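PDB 4KGM: Thg1-like uncharacterized protein from Bacillus thuringiensis, which probably adds nucleotides to the 5' end of tRNA in the reverse, 3'-to-5' direction, using a polymerase palm-like catalytic domain that binds ATP and magnesium. Local coordinates for residues K68-Q73 and I77-T82; T56-A61 and I200-E205; R22-V27 and D138-Y143. One frame throughout, in Å; residues are numbered along the deposited sequence.

All three contacts are built on one six-stranded antiparallel sheet of the palm-like catalytic domain. Contact 1 is the hairpin in its middle. Contact 2 lays the helix 47-63 against one face, at strand 200-206, the neighbour of 67-73; contact 3 sets the start of the helix 140-160 against the other face, at strand 25-31, the neighbour of 76-81. The centres of contacts 1 and 2 are about 8 Å apart, and Val-70 O and Ile-202 N, 2.7 Å apart, tie their strands. Contacts 1 and 3 lie about 10 Å apart, centre to centre, and meet where Ser-78 OG approaches Tyr-143 OH. The hairpin runs close to the nucleotide: the side chain of His-72 is about 6 Å from ATP, that of Cys-57 about 12 Å.

Contact 1 (K68-Q73 and I77-T82); sequences KLVYHQ and ISILIT
Four backbone hydrogen bonds tie residues 68-71 to 78-80 in an antiparallel hairpin. The Tyr-71/Ser-78 pair owns both its bonds: Tyr-71 N reaches Ser-78 O at 2.8 Å, and Ser-78 N returns to Tyr-71 O at 3.0 Å. Leu-80 N bonds Leu-69 O (2.8 Å), but Leu-80 O is held by Lys-68 N (2.9 Å). Two residues thus face Leu-80 which, with psi -38° at Lys-68, is consistent with a classic beta bulge. A water 2.7 Å from Ser-78 OG donates weakly to Tyr-71 O. Ser-78 OG also bonds Tyr-143, and Tyr-71 OH the carbonyl of Arg-198, satisfying two buried hydroxyls.

At the outer end, Lys-68 crosses Thr-82 at about a right angle. The chi2 bend (-68°) brings CE within 3.3 Å of Thr-82 OG1; the chi4 bend (-69°) turns NZ, salt-bridged to Asp-85, which also bonds that hydroxyl.

Beta-branched residues suit the extended backbone: Val-70 CG1 meets Ile-77 CG2 at 3.6 Å beneath the helix 47-63, where His-72 stacks on Phe-53. On the other face, Leu-69 CB lies 4.4 Å from Leu-80 CB under Phe-236, with Phe-144 on Leu-69. Backbone bonds set the register, while apolar contacts bury the hairpin leading to metal-binding Asp-75.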
loop_
_atom_site.group_PDB
_atom_site.type_symbol
_atom_site.label_atom_id
_atom_site.label_comp_id
_atom_site.label_asym_id
_atom_site.label_seq_id
_atom_site.Cartn_x
_atom_site.Cartn_y
_atom_site.Cartn_z
ATOM N N LYS A 68 -2.321 -25.155 0.389
ATOM C CA LYS A 68 -3.081 -26.157 1.125
ATOM C C LYS A 68 -4.301 -26.642 0.349
ATOM O O LYS A 68 -4.638 -27.823 0.383
ATOM C CB LYS A 68 -3.513 -25.600 2.482
ATOM C CG LYS A 68 -2.358 -25.333 3.433
ATOM C CD LYS A 68 -1.702 -26.630 3.871
ATOM C CE LYS A 68 -0.452 -26.369 4.695
ATOM N NZ LYS A 68 0.640 -25.779 3.871
ATOM N N LEU A 69 -4.961 -25.724 -0.348
ATOM C CA LEU A 69 -6.173 -26.065 -1.077
ATOM C C LEU A 69 -6.375 -25.159 -2.286
ATOM O O LEU A 69 -6.083 -23.965 -2.239
ATOM C CB LEU A 69 -7.390 -25.995 -0.145
ATOM C CG LEU A 69 -8.746 -26.469 -0.674
ATOM C CD1 LEU A 69 -9.532 -27.152 0.432
ATOM C CD2 LEU A 69 -9.552 -25.311 -1.248
ATOM N N VAL A 70 -6.874 -25.743 -3.370
ATOM C CA VAL A 70 -7.231 -24.982 -4.558
ATOM C C VAL A 70 -8.696 -25.232 -4.891
ATOM O O VAL A 70 -9.174 -26.358 -4.792
ATOM C CB VAL A 70 -6.368 -25.382 -5.764
ATOM C CG1 VAL A 70 -6.666 -24.478 -6.948
ATOM C CG2 VAL A 70 -4.889 -25.324 -5.403
ATOM N N TYR A 71 -9.411 -24.180 -5.274
ATOM C CA TYR A 71 -10.811 -24.313 -5.655
ATOM C C TYR A 71 -11.065 -23.773 -7.058
ATOM O O TYR A 71 -10.743 -22.622 -7.357
ATOM C CB TYR A 71 -11.714 -23.595 -4.649
ATOM C CG TYR A 71 -13.163 -23.537 -5.072
ATOM C CD1 TYR A 71 -13.991 -24.646 -4.937
ATOM C CD2 TYR A 71 -13.706 -22.376 -5.607
ATOM C CE1 TYR A 71 -15.317 -24.598 -5.323
ATOM C CE2 TYR A 71 -15.029 -22.319 -5.996
ATOM C CZ TYR A 71 -15.831 -23.434 -5.851
ATOM O OH TYR A 71 -17.151 -23.381 -6.237
ATOM N N HIS A 72 -11.647 -24.606 -7.917
ATOM C CA HIS A 72 -11.977 -24.175 -9.272
ATOM C C HIS A 72 -13.473 -24.009 -9.505
ATOM O O HIS A 72 -14.291 -24.773 -8.990
ATOM C CB HIS A 72 -11.411 -25.132 -10.321
ATOM C CG HIS A 72 -11.895 -24.842 -11.709
ATOM N ND1 HIS A 72 -12.859 -25.600 -12.337
ATOM C CD2 HIS A 72 -11.572 -23.852 -12.575
ATOM C CE1 HIS A 72 -13.095 -25.103 -13.537
ATOM N NE2 HIS A 72 -12.328 -24.041 -13.706
ATOM N N GLN A 73 -13.810 -22.997 -10.295
ATOM C CA GLN A 73 -15.170 -22.759 -10.750
ATOM C C GLN A 73 -15.116 -21.805 -11.937
ATOM O O GLN A 73 -14.425 -20.789 -11.883
ATOM C CB GLN A 73 -16.022 -22.171 -9.625
ATOM C CG GLN A 73 -17.186 -21.331 -10.110
ATOM C CD GLN A 73 -16.923 -19.847 -9.984
ATOM O OE1 GLN A 73 -16.918 -19.118 -10.975
ATOM N NE2 GLN A 73 -16.708 -19.388 -8.756
ATOM N N ILE A 77 -9.665 -19.410 -10.349
ATOM C CA ILE A 77 -8.935 -20.346 -9.505
ATOM C C ILE A 77 -8.514 -19.677 -8.197
ATOM O O ILE A 77 -7.702 -18.752 -8.200
ATOM C CB ILE A 77 -7.675 -20.881 -10.213
ATOM C CG1 ILE A 77 -8.053 -21.691 -11.455
ATOM C CG2 ILE A 77 -6.849 -21.731 -9.266
ATOM C CD1 ILE A 77 -6.865 -22.285 -12.175
ATOM N N SER A 78 -9.076 -20.142 -7.086
ATOM C CA SER A 78 -8.709 -19.628 -5.772
ATOM C C SER A 78 -7.749 -20.583 -5.076
ATOM O O SER A 78 -7.960 -21.794 -5.075
ATOM C CB SER A 78 -9.947 -19.402 -4.904
ATOM O OG SER A 78 -10.713 -18.308 -5.375
ATOM N N ILE A 79 -6.695 -20.030 -4.485
ATOM C CA ILE A 79 -5.689 -20.838 -3.806
ATOM C C ILE A 79 -5.495 -20.388 -2.361
ATOM O O ILE A 79 -5.244 -19.209 -2.099
ATOM C CB ILE A 79 -4.336 -20.767 -4.535
ATOM C CG1 ILE A 79 -4.518 -21.090 -6.021
ATOM C CG2 ILE A 79 -3.328 -21.705 -3.885
ATOM C CD1 ILE A 79 -3.322 -20.740 -6.875
ATOM N N LEU A 80 -5.624 -21.327 -1.427
ATOM C CA LEU A 80 -5.384 -21.043 -0.016
ATOM C C LEU A 80 -3.938 -21.336 0.355
ATOM O O LEU A 80 -3.476 -22.473 0.245
ATOM C CB LEU A 80 -6.319 -21.862 0.877
ATOM C CG LEU A 80 -5.939 -21.901 2.362
ATOM C CD1 LEU A 80 -6.006 -20.514 2.987
ATOM C CD2 LEU A 80 -6.814 -22.877 3.128
ATOM N N ILE A 81 -3.228 -20.303 0.798
ATOM C CA ILE A 81 -1.840 -20.451 1.214
ATOM C C ILE A 81 -1.689 -20.136 2.699
ATOM O O ILE A 81 -2.167 -19.105 3.173
ATOM C CB ILE A 81 -0.910 -19.519 0.416
ATOM C CG1 ILE A 81 -1.214 -19.610 -1.081
ATOM C CG2 ILE A 81 0.544 -19.857 0.688
ATOM C CD1 ILE A 81 -0.413 -18.643 -1.920
ATOM N N THR A 82 -1.035 -21.032 3.429
ATOM C CA THR A 82 -0.733 -20.794 4.835
ATOM C C THR A 82 0.775 -20.794 5.040
ATOM O O THR A 82 1.494 -21.555 4.392
ATOM C CB THR A 82 -1.371 -21.853 5.756
ATOM O OG1 THR A 82 -0.792 -23.137 5.488
ATOM C CG2 THR A 82 -2.875 -21.914 5.542
HETATM O O HOH W 1 -12.318 -19.731 -7.067
#

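Contact 2 (T56-A61 and I200-E205); sequences TCKYLA and ICIIKE
The helical turn 56-61 lies over the strand 200-205 with Cys-57 and Ile-202 as the nearest pair of CA atoms, 6.9 Å apart. At this point both CA-CB bonds are directed across the interface. Cys-57 CB touches Ile-202 CG1 at 3.5 Å, a methylene-to-methylene contact in which the sulfur is not the touching atom. With chi1 at -72°, SG stands opposite the carbonyl carbon and is carried to one side, leaving CB to face the isoleucine. The small cysteine probably allows the helix to come close, while the branched isoleucine supplies the bulk that bridges the gap from the strand.

The other branch of Ile-202, CG2, lies 4.3 Å from Lys-58 CG. Here the lysine acts through its aliphatic part: the extended chain takes its ammonium group onward to a weak, long ion pair with Glu-55. The partly exposed position accommodates both halves of such a residue.

Val-70 and Ile-77 of the central hairpin also meet Cys-57, and Val-219 of the next strand packs on Ile-202, so the isoleucine is part of the apolar layer between helix and sheet. Ala-61, one turn further on, faces Val-70 and Trp-217. The contact joins helix to sheet through dispersion and burial alone, with no polar link between the two segments, and small Cys-57 and Ala-61 are consistent with the short approach.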
loop_
_atom_site.group_PDB
_atom_site.type_symbol
_atom_site.label_atom_id
_atom_site.label_comp_id
_atom_site.label_asym_id
_atom_site.label_seq_id
_atom_site.Cartn_x
_atom_site.Cartn_y
_atom_site.Cartn_z
ATOM N N THR A 56 -4.240 -27.386 -14.389
ATOM C CA THR A 56 -3.630 -26.121 -14.012
ATOM C C THR A 56 -3.618 -25.995 -12.493
ATOM O O THR A 56 -2.610 -25.610 -11.899
ATOM C CB THR A 56 -4.387 -24.930 -14.628
ATOM O OG1 THR A 56 -4.334 -25.017 -16.057
ATOM C CG2 THR A 56 -3.768 -23.615 -14.187
ATOM N N CYS A 57 -4.743 -26.341 -11.875
ATOM C CA CYS A 57 -4.879 -26.298 -10.424
ATOM C C CYS A 57 -3.857 -27.183 -9.718
ATOM O O CYS A 57 -3.354 -26.830 -8.654
ATOM C CB CYS A 57 -6.289 -26.710 -10.007
ATOM S SG CYS A 57 -7.559 -25.485 -10.366
ATOM N N LYS A 58 -3.561 -28.335 -10.310
ATOM C CA LYS A 58 -2.555 -29.232 -9.758
ATOM C C LYS A 58 -1.181 -28.588 -9.858
ATOM O O LYS A 58 -0.427 -28.553 -8.887
ATOM C CB LYS A 58 -2.552 -30.570 -10.500
ATOM C CG LYS A 58 -3.816 -31.402 -10.328
ATOM C CD LYS A 58 -3.691 -32.725 -11.069
ATOM C CE LYS A 58 -4.916 -33.601 -10.875
ATOM N NZ LYS A 58 -4.754 -34.924 -11.541
ATOM N N TYR A 59 -0.874 -28.075 -11.045
ATOM C CA TYR A 59 0.406 -27.436 -11.327
ATOM C C TYR A 59 0.686 -26.278 -10.371
ATOM O O TYR A 59 1.827 -26.060 -9.965
ATOM C CB TYR A 59 0.425 -26.945 -12.777
ATOM C CG TYR A 59 1.730 -26.330 -13.229
ATOM C CD1 TYR A 59 2.862 -27.111 -13.417
ATOM C CD2 TYR A 59 1.823 -24.968 -13.490
ATOM C CE1 TYR A 59 4.053 -26.553 -13.840
ATOM C CE2 TYR A 59 3.010 -24.400 -13.914
ATOM C CZ TYR A 59 4.121 -25.196 -14.088
ATOM O OH TYR A 59 5.305 -24.633 -14.511
ATOM N N LEU A 60 -0.364 -25.544 -10.015
ATOM C CA LEU A 60 -0.242 -24.418 -9.096
ATOM C C LEU A 60 0.081 -24.888 -7.682
ATOM O O LEU A 60 1.006 -24.384 -7.045
ATOM C CB LEU A 60 -1.530 -23.589 -9.091
ATOM C CG LEU A 60 -1.798 -22.735 -10.331
ATOM C CD1 LEU A 60 -3.228 -22.225 -10.332
ATOM C CD2 LEU A 60 -0.818 -21.575 -10.396
ATOM N N ALA A 61 -0.685 -25.861 -7.201
ATOM C CA ALA A 61 -0.521 -26.370 -5.846
ATOM C C ALA A 61 0.838 -27.033 -5.649
ATOM O O ALA A 61 1.395 -27.010 -4.552
ATOM C CB ALA A 61 -1.640 -27.341 -5.508
ATOM N N ILE A 200 -15.335 -27.632 -7.839
ATOM C CA ILE A 200 -14.631 -28.633 -7.041
ATOM C C ILE A 200 -13.328 -28.105 -6.450
ATOM O O ILE A 200 -12.856 -27.027 -6.816
ATOM C CB ILE A 200 -14.342 -29.918 -7.849
ATOM C CG1 ILE A 200 -13.932 -29.577 -9.285
ATOM C CG2 ILE A 200 -15.557 -30.833 -7.849
ATOM C CD1 ILE A 200 -12.471 -29.209 -9.448
ATOM N N CYS A 201 -12.749 -28.881 -5.540
ATOM C CA CYS A 201 -11.479 -28.524 -4.923
ATOM C C CYS A 201 -10.358 -29.462 -5.354
ATOM O O CYS A 201 -10.607 -30.557 -5.860
ATOM C CB CYS A 201 -11.596 -28.530 -3.397
ATOM S SG CYS A 201 -12.406 -27.082 -2.698
ATOM N N ILE A 202 -9.124 -29.015 -5.150
ATOM C CA ILE A 202 -7.946 -29.836 -5.396
ATOM C C ILE A 202 -7.170 -29.970 -4.094
ATOM O O ILE A 202 -6.660 -28.984 -3.566
ATOM C CB ILE A 202 -7.029 -29.202 -6.452
ATOM C CG1 ILE A 202 -7.839 -28.799 -7.686
ATOM C CG2 ILE A 202 -5.900 -30.152 -6.818
ATOM C CD1 ILE A 202 -8.528 -29.947 -8.370
ATOM N N ILE A 203 -7.091 -31.191 -3.575
ATOM C CA ILE A 203 -6.445 -31.441 -2.292
ATOM C C ILE A 203 -5.359 -32.501 -2.432
ATOM O O ILE A 203 -5.482 -33.419 -3.241
ATOM C CB ILE A 203 -7.476 -31.892 -1.225
ATOM C CG1 ILE A 203 -8.559 -30.829 -1.043
ATOM C CG2 ILE A 203 -6.806 -32.173 0.114
ATOM C CD1 ILE A 203 -9.408 -31.039 0.188
ATOM N N LYS A 204 -4.290 -32.359 -1.656
ATOM C CA LYS A 204 -3.256 -33.380 -1.587
ATOM C C LYS A 204 -3.825 -34.657 -0.980
ATOM O O LYS A 204 -4.344 -34.647 0.137
ATOM C CB LYS A 204 -2.070 -32.888 -0.757
ATOM C CG LYS A 204 -0.976 -33.925 -0.567
ATOM C CD LYS A 204 0.185 -33.366 0.241
ATOM C CE LYS A 204 0.824 -32.178 -0.460
ATOM N NZ LYS A 204 1.952 -31.613 0.329
ATOM N N GLU A 205 -3.736 -35.755 -1.724
ATOM C CA GLU A 205 -4.220 -37.042 -1.247
ATOM C C GLU A 205 -3.049 -37.970 -0.946
ATOM O O GLU A 205 -2.062 -37.992 -1.681
ATOM C CB GLU A 205 -5.152 -37.683 -2.276
#

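Contact 3 (R22-V27 and D138-Y143); sequences RMPVIV and DEVANY
Ile-26 presents its CG2 methyl to one face of the Tyr-143 ring, in a CH-pi contact 3.9 Å from the ring centroid and 28° off its normal. The offset shifts the methyl toward the phenol end: CG2 is 3.5 Å from CZ and 3.6 Å from OH. Ile-26 CD1 reaches the other part of the ring more loosely, 4.2 Å from CD2. CG of Tyr-143 is trans to the backbone nitrogen (chi1 171°), and the ring extends from the helix toward the sheet. Its hydroxyl, the partner of Ser-78, also bonds Arg-28; these anchors would restrain the ring while its pi face meets the methyl.

One turn earlier, Val-140 sends CG2 to the ring of Pro-24, 3.7 Å from CB and 3.8 Å from CG. Proline suits the lead-in to the strand 25-31: its ring fixes phi (-51°), leaves no N-H to satisfy and offers the methyl a rigid apolar flank. Val-140 is spaced three residues from Tyr-143, and thus both side chains face the strand; Leu-80 and Val-233 add to its apolar surroundings.

Glu-139, at the N-cap position, forms a salt bridge with Arg-7 of the second subunit, and Asp-138 one with Arg-22 of the third. Between the two segments the contacts are apolar; the tyrosine combines a hydrophobic face with a hydroxyl that adds a polar tie to the sheet, while neighbouring charges serve the contacts between subunits.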
loop_
_atom_site.group_PDB
_atom_site.type_symbol
_atom_site.label_atom_id
_atom_site.label_comp_id
_atom_site.label_asym_id
_atom_site.label_seq_id
_atom_site.Cartn_x
_atom_site.Cartn_y
_atom_site.Cartn_z
ATOM N N ARG A 22 2.397 -14.971 8.868
ATOM C CA ARG A 22 1.703 -15.804 9.849
ATOM C C ARG A 22 0.185 -15.645 9.851
ATOM O O ARG A 22 -0.442 -15.618 10.909
ATOM C CB ARG A 22 2.270 -15.587 11.257
ATOM C CG ARG A 22 3.691 -16.100 11.430
ATOM C CD ARG A 22 4.084 -16.162 12.896
ATOM N NE ARG A 22 3.230 -17.076 13.650
ATOM C CZ ARG A 22 3.420 -18.390 13.716
ATOM N NH1 ARG A 22 4.435 -18.948 13.070
ATOM N NH2 ARG A 22 2.594 -19.148 14.425
ATOM N N MET A 23 -0.397 -15.543 8.660
ATOM C CA MET A 23 -1.847 -15.522 8.513
ATOM C C MET A 23 -2.254 -16.016 7.123
ATOM O O MET A 23 -1.481 -15.893 6.173
ATOM C CB MET A 23 -2.414 -14.127 8.815
ATOM C CG MET A 23 -1.948 -13.022 7.894
ATOM S SD MET A 23 -2.707 -11.444 8.347
ATOM C CE MET A 23 -2.093 -11.246 10.019
ATOM N N PRO A 24 -3.461 -16.600 7.008
ATOM C CA PRO A 24 -3.949 -17.180 5.750
ATOM C C PRO A 24 -3.850 -16.230 4.560
ATOM O O PRO A 24 -4.240 -15.066 4.661
ATOM C CB PRO A 24 -5.420 -17.472 6.053
ATOM C CG PRO A 24 -5.449 -17.728 7.512
ATOM C CD PRO A 24 -4.418 -16.810 8.111
ATOM N N VAL A 25 -3.326 -16.735 3.448
ATOM C CA VAL A 25 -3.250 -15.973 2.205
ATOM C C VAL A 25 -4.127 -16.612 1.130
ATOM O O VAL A 25 -4.092 -17.827 0.930
ATOM C CB VAL A 25 -1.797 -15.873 1.689
ATOM C CG1 VAL A 25 -1.766 -15.366 0.255
ATOM C CG2 VAL A 25 -0.971 -14.974 2.597
ATOM N N ILE A 26 -4.920 -15.790 0.451
ATOM C CA ILE A 26 -5.753 -16.259 -0.646
ATOM C C ILE A 26 -5.315 -15.633 -1.966
ATOM O O ILE A 26 -5.168 -14.413 -2.066
ATOM C CB ILE A 26 -7.239 -15.930 -0.406
ATOM C CG1 ILE A 26 -7.771 -16.708 0.798
ATOM C CG2 ILE A 26 -8.063 -16.249 -1.643
ATOM C CD1 ILE A 26 -7.815 -18.200 0.581
ATOM N N VAL A 27 -5.103 -16.476 -2.973
ATOM C CA VAL A 27 -4.783 -16.008 -4.316
ATOM C C VAL A 27 -5.873 -16.430 -5.295
ATOM O O VAL A 27 -6.186 -17.616 -5.408
ATOM C CB VAL A 27 -3.444 -16.582 -4.808
ATOM C CG1 VAL A 27 -3.161 -16.116 -6.230
ATOM C CG2 VAL A 27 -2.315 -16.177 -3.873
ATOM N N ASP A 138 -10.993 -17.249 10.881
ATOM C CA ASP A 138 -12.422 -17.545 10.925
ATOM C C ASP A 138 -13.188 -16.944 9.745
ATOM O O ASP A 138 -14.399 -16.732 9.822
ATOM C CB ASP A 138 -13.043 -17.114 12.262
ATOM C CG ASP A 138 -12.952 -15.614 12.509
ATOM O OD1 ASP A 138 -13.323 -15.180 13.619
ATOM O OD2 ASP A 138 -12.504 -14.866 11.613
ATOM N N GLU A 139 -12.474 -16.669 8.659
ATOM C CA GLU A 139 -13.096 -16.143 7.451
ATOM C C GLU A 139 -12.675 -16.928 6.214
ATOM O O GLU A 139 -13.168 -16.676 5.114
ATOM C CB GLU A 139 -12.775 -14.656 7.274
ATOM C CG GLU A 139 -13.500 -13.730 8.245
ATOM C CD GLU A 139 -14.910 -13.390 7.802
ATOM O OE1 GLU A 139 -15.611 -14.282 7.279
ATOM O OE2 GLU A 139 -15.319 -12.221 7.972
ATOM N N VAL A 140 -11.768 -17.881 6.400
ATOM C CA VAL A 140 -11.272 -18.683 5.287
ATOM C C VAL A 140 -12.364 -19.595 4.737
ATOM O O VAL A 140 -12.585 -19.650 3.528
ATOM C CB VAL A 140 -10.050 -19.528 5.689
ATOM C CG1 VAL A 140 -9.532 -20.314 4.491
ATOM C CG2 VAL A 140 -8.958 -18.636 6.258
ATOM N N ALA A 141 -13.045 -20.308 5.630
ATOM C CA ALA A 141 -14.175 -21.139 5.236
ATOM C C ALA A 141 -15.231 -20.272 4.569
ATOM O O ALA A 141 -15.749 -20.615 3.508
ATOM C CB ALA A 141 -14.757 -21.857 6.439
ATOM N N ASN A 142 -15.529 -19.136 5.190
ATOM C CA ASN A 142 -16.486 -18.183 4.639
ATOM C C ASN A 142 -16.100 -17.673 3.249
ATOM O O ASN A 142 -16.965 -17.268 2.473
ATOM C CB ASN A 142 -16.693 -17.007 5.598
ATOM C CG ASN A 142 -17.501 -17.387 6.825
ATOM O OD1 ASN A 142 -16.999 -17.352 7.948
ATOM N ND2 ASN A 142 -18.761 -17.747 6.617
ATOM N N TYR A 143 -14.807 -17.691 2.934
ATOM C CA TYR A 143 -14.356 -17.277 1.609
ATOM C C TYR A 143 -14.795 -18.269 0.538
ATOM O O TYR A 143 -15.356 -17.881 -0.487
ATOM C CB TYR A 143 -12.833 -17.111 1.552
ATOM C CG TYR A 143 -12.331 -16.887 0.141
ATOM C CD1 TYR A 143 -12.419 -15.637 -0.457
ATOM C CD2 TYR A 143 -11.795 -17.932 -0.603
ATOM C CE1 TYR A 143 -11.977 -15.430 -1.749
ATOM C CE2 TYR A 143 -11.353 -17.734 -1.895
ATOM C CZ TYR A 143 -11.447 -16.482 -2.462
ATOM O OH TYR A 143 -11.005 -16.280 -3.750
#